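Local coordinates for high-affinity zinc uptake system protein znuA (Streptococcus suis, PDB 3MFQ) that binds zinc as the solute-binding component of a metal-uptake system and probably delivers metal ions to its membrane transporter, at residues Asp146-Trp151 and Thr265-Tyr270. Sequence-based numbering, arbitrary orientation.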
loop_
_atom_site.group_PDB
_atom_site.type_symbol
_atom_site.label_atom_id
_atom_site.label_comp_id
_atom_site.label_asym_id
_atom_site.label_seq_id
_atom_site.Cartn_x
_atom_site.Cartn_y
_atom_site.Cartn_z
ATOM N N ASP A 146 -5.608 -14.754 -6.496
ATOM C CA ASP A 146 -4.771 -15.905 -6.826
ATOM C C ASP A 146 -4.167 -15.751 -8.219
ATOM O O ASP A 146 -2.950 -15.821 -8.394
ATOM C CB ASP A 146 -5.584 -17.199 -6.756
ATOM C CG ASP A 146 -6.119 -17.478 -5.368
ATOM O OD1 ASP A 146 -7.097 -18.244 -5.247
ATOM O OD2 ASP A 146 -5.564 -16.930 -4.395
ATOM N N ASP A 147 -5.032 -15.549 -9.208
ATOM C CA ASP A 147 -4.601 -15.345 -10.585
ATOM C C ASP A 147 -3.616 -14.186 -10.659
ATOM O O ASP A 147 -2.631 -14.239 -11.396
ATOM C CB ASP A 147 -5.806 -15.063 -11.485
ATOM C CG ASP A 147 -6.856 -16.158 -11.417
ATOM O OD1 ASP A 147 -7.993 -15.919 -11.874
ATOM O OD2 ASP A 147 -6.549 -17.256 -10.907
ATOM N N LEU A 148 -3.893 -13.140 -9.886
ATOM C CA LEU A 148 -3.040 -11.959 -9.844
ATOM C C LEU A 148 -1.611 -12.299 -9.435
ATOM O O LEU A 148 -0.654 -11.833 -10.053
ATOM C CB LEU A 148 -3.624 -10.917 -8.888
ATOM C CG LEU A 148 -2.766 -9.674 -8.647
ATOM C CD1 LEU A 148 -2.457 -8.965 -9.958
ATOM C CD2 LEU A 148 -3.443 -8.725 -7.667
ATOM N N HIS A 149 -1.469 -13.110 -8.391
ATOM C CA HIS A 149 -0.150 -13.486 -7.900
ATOM C C HIS A 149 0.654 -14.188 -8.986
ATOM O O HIS A 149 1.861 -13.982 -9.110
ATOM C CB HIS A 149 -0.259 -14.377 -6.663
ATOM C CG HIS A 149 1.061 -14.695 -6.030
ATOM N ND1 HIS A 149 1.552 -14.005 -4.943
ATOM C CD2 HIS A 149 1.997 -15.625 -6.337
ATOM C CE1 HIS A 149 2.731 -14.497 -4.605
ATOM N NE2 HIS A 149 3.023 -15.481 -5.436
ATOM N N ALA A 150 -0.022 -15.017 -9.775
ATOM C CA ALA A 150 0.626 -15.719 -10.875
ATOM C C ALA A 150 1.032 -14.737 -11.967
ATOM O O ALA A 150 2.067 -14.904 -12.611
ATOM C CB ALA A 150 -0.295 -16.788 -11.435
ATOM N N TRP A 151 0.212 -13.711 -12.167
ATOM C CA TRP A 151 0.474 -12.694 -13.177
ATOM C C TRP A 151 1.727 -11.903 -12.838
ATOM O O TRP A 151 2.589 -11.689 -13.691
ATOM C CB TRP A 151 -0.722 -11.750 -13.292
ATOM C CG TRP A 151 -0.580 -10.701 -14.355
ATOM C CD1 TRP A 151 -0.984 -10.793 -15.656
ATOM C CD2 TRP A 151 -0.006 -9.398 -14.206
ATOM N NE1 TRP A 151 -0.693 -9.631 -16.326
ATOM C CE2 TRP A 151 -0.091 -8.758 -15.459
ATOM C CE3 TRP A 151 0.576 -8.711 -13.137
ATOM C CZ2 TRP A 151 0.382 -7.465 -15.671
ATOM C CZ3 TRP A 151 1.045 -7.428 -13.349
ATOM C CH2 TRP A 151 0.946 -6.819 -14.605
ATOM N N THR A 265 -8.782 0.347 -9.112
ATOM C CA THR A 265 -8.988 -0.728 -8.154
ATOM C C THR A 265 -7.653 -1.278 -7.677
ATOM O O THR A 265 -6.595 -0.877 -8.164
ATOM C CB THR A 265 -9.819 -1.872 -8.757
ATOM O OG1 THR A 265 -9.024 -2.598 -9.702
ATOM C CG2 THR A 265 -11.054 -1.322 -9.454
ATOM N N PHE A 266 -7.709 -2.204 -6.726
ATOM C CA PHE A 266 -6.505 -2.761 -6.122
ATOM C C PHE A 266 -5.687 -3.576 -7.115
ATOM O O PHE A 266 -4.492 -3.343 -7.286
ATOM C CB PHE A 266 -6.863 -3.618 -4.908
ATOM C CG PHE A 266 -5.705 -4.395 -4.358
ATOM C CD1 PHE A 266 -4.804 -3.801 -3.491
ATOM C CD2 PHE A 266 -5.512 -5.719 -4.714
ATOM C CE1 PHE A 266 -3.734 -4.515 -2.986
ATOM C CE2 PHE A 266 -4.445 -6.439 -4.214
ATOM C CZ PHE A 266 -3.553 -5.837 -3.348
ATOM N N ILE A 267 -6.334 -4.536 -7.765
ATOM C CA ILE A 267 -5.647 -5.403 -8.712
ATOM C C ILE A 267 -5.055 -4.602 -9.864
ATOM O O ILE A 267 -3.972 -4.916 -10.354
ATOM C CB ILE A 267 -6.579 -6.493 -9.265
ATOM C CG1 ILE A 267 -7.068 -7.400 -8.135
ATOM C CG2 ILE A 267 -5.867 -7.314 -10.327
ATOM C CD1 ILE A 267 -7.926 -8.550 -8.606
ATOM N N ASP A 268 -5.766 -3.565 -10.293
ATOM C CA ASP A 268 -5.277 -2.703 -11.364
ATOM C C ASP A 268 -4.113 -1.846 -10.883
ATOM O O ASP A 268 -3.121 -1.677 -11.589
ATOM C CB ASP A 268 -6.405 -1.832 -11.919
ATOM C CG ASP A 268 -7.424 -2.635 -12.706
ATOM O OD1 ASP A 268 -7.148 -3.816 -13.007
ATOM O OD2 ASP A 268 -8.499 -2.088 -13.027
ATOM N N MET A 269 -4.233 -1.312 -9.673
ATOM C CA MET A 269 -3.142 -0.568 -9.066
ATOM C C MET A 269 -1.905 -1.450 -9.001
ATOM O O MET A 269 -0.783 -0.983 -9.173
ATOM C CB MET A 269 -3.529 -0.096 -7.663
ATOM C CG MET A 269 -2.394 0.537 -6.873
ATOM S SD MET A 269 -1.302 -0.665 -6.088
ATOM C CE MET A 269 -2.408 -1.397 -4.887
ATOM N N TYR A 270 -2.120 -2.734 -8.755
ATOM C CA TYR A 270 -1.024 -3.684 -8.644
ATOM C C TYR A 270 -0.333 -3.882 -9.984
ATOM O O TYR A 270 0.891 -3.780 -10.089
ATOM C CB TYR A 270 -1.551 -5.025 -8.151
ATOM C CG TYR A 270 -0.647 -5.712 -7.167
ATOM C CD1 TYR A 270 0.619 -6.136 -7.539
ATOM C CD2 TYR A 270 -1.063 -5.947 -5.863
ATOM C CE1 TYR A 270 1.444 -6.764 -6.643
ATOM C CE2 TYR A 270 -0.239 -6.581 -4.958
ATOM C CZ TYR A 270 1.015 -6.987 -5.354
ATOM O OH TYR A 270 1.853 -7.622 -4.467
#
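L148 CD2 comes obliquely to two neighbouring rings, 4.1 Å from Y270 CD2 and 4.3 Å from F266 CE2. F266 CZ sits at the edge of the Y270 ring, in its plane, while the F266 ring also stacks with Y112. This is parallel helix-helix packing, consistent with the cluster A metal-binding proteins, in which one long helix links the two lobes; here helix 131-156 appears to be that helix, and the start of helix 266-281 runs alongside it. The two short axes diverge by just 3°, with a closest approach of 11.2 Å, a gap bridged mainly by the L148 side chain.

Every close contact between the two segments runs through L148. Its CG lies opposite the backbone N (chi1 175°), which carries the two methyls to the other helix, where they pass I267 heading the other way. Y141 and L145, earlier on the same long helix, also touch F266, and I109 packs on both L148 and Y270, so the leucine is buried in an apolar layer. The zinc, held by H41, H104, H170 and D254, is about 13 Å from the F266 side chain, and none of these packing residues is a ligand. T265 N-caps the second helix, OG1 accepting a weak bond from D268 N. The tightest touch across the pair is L148 CD1 against I267 CG2, 3.8 Å.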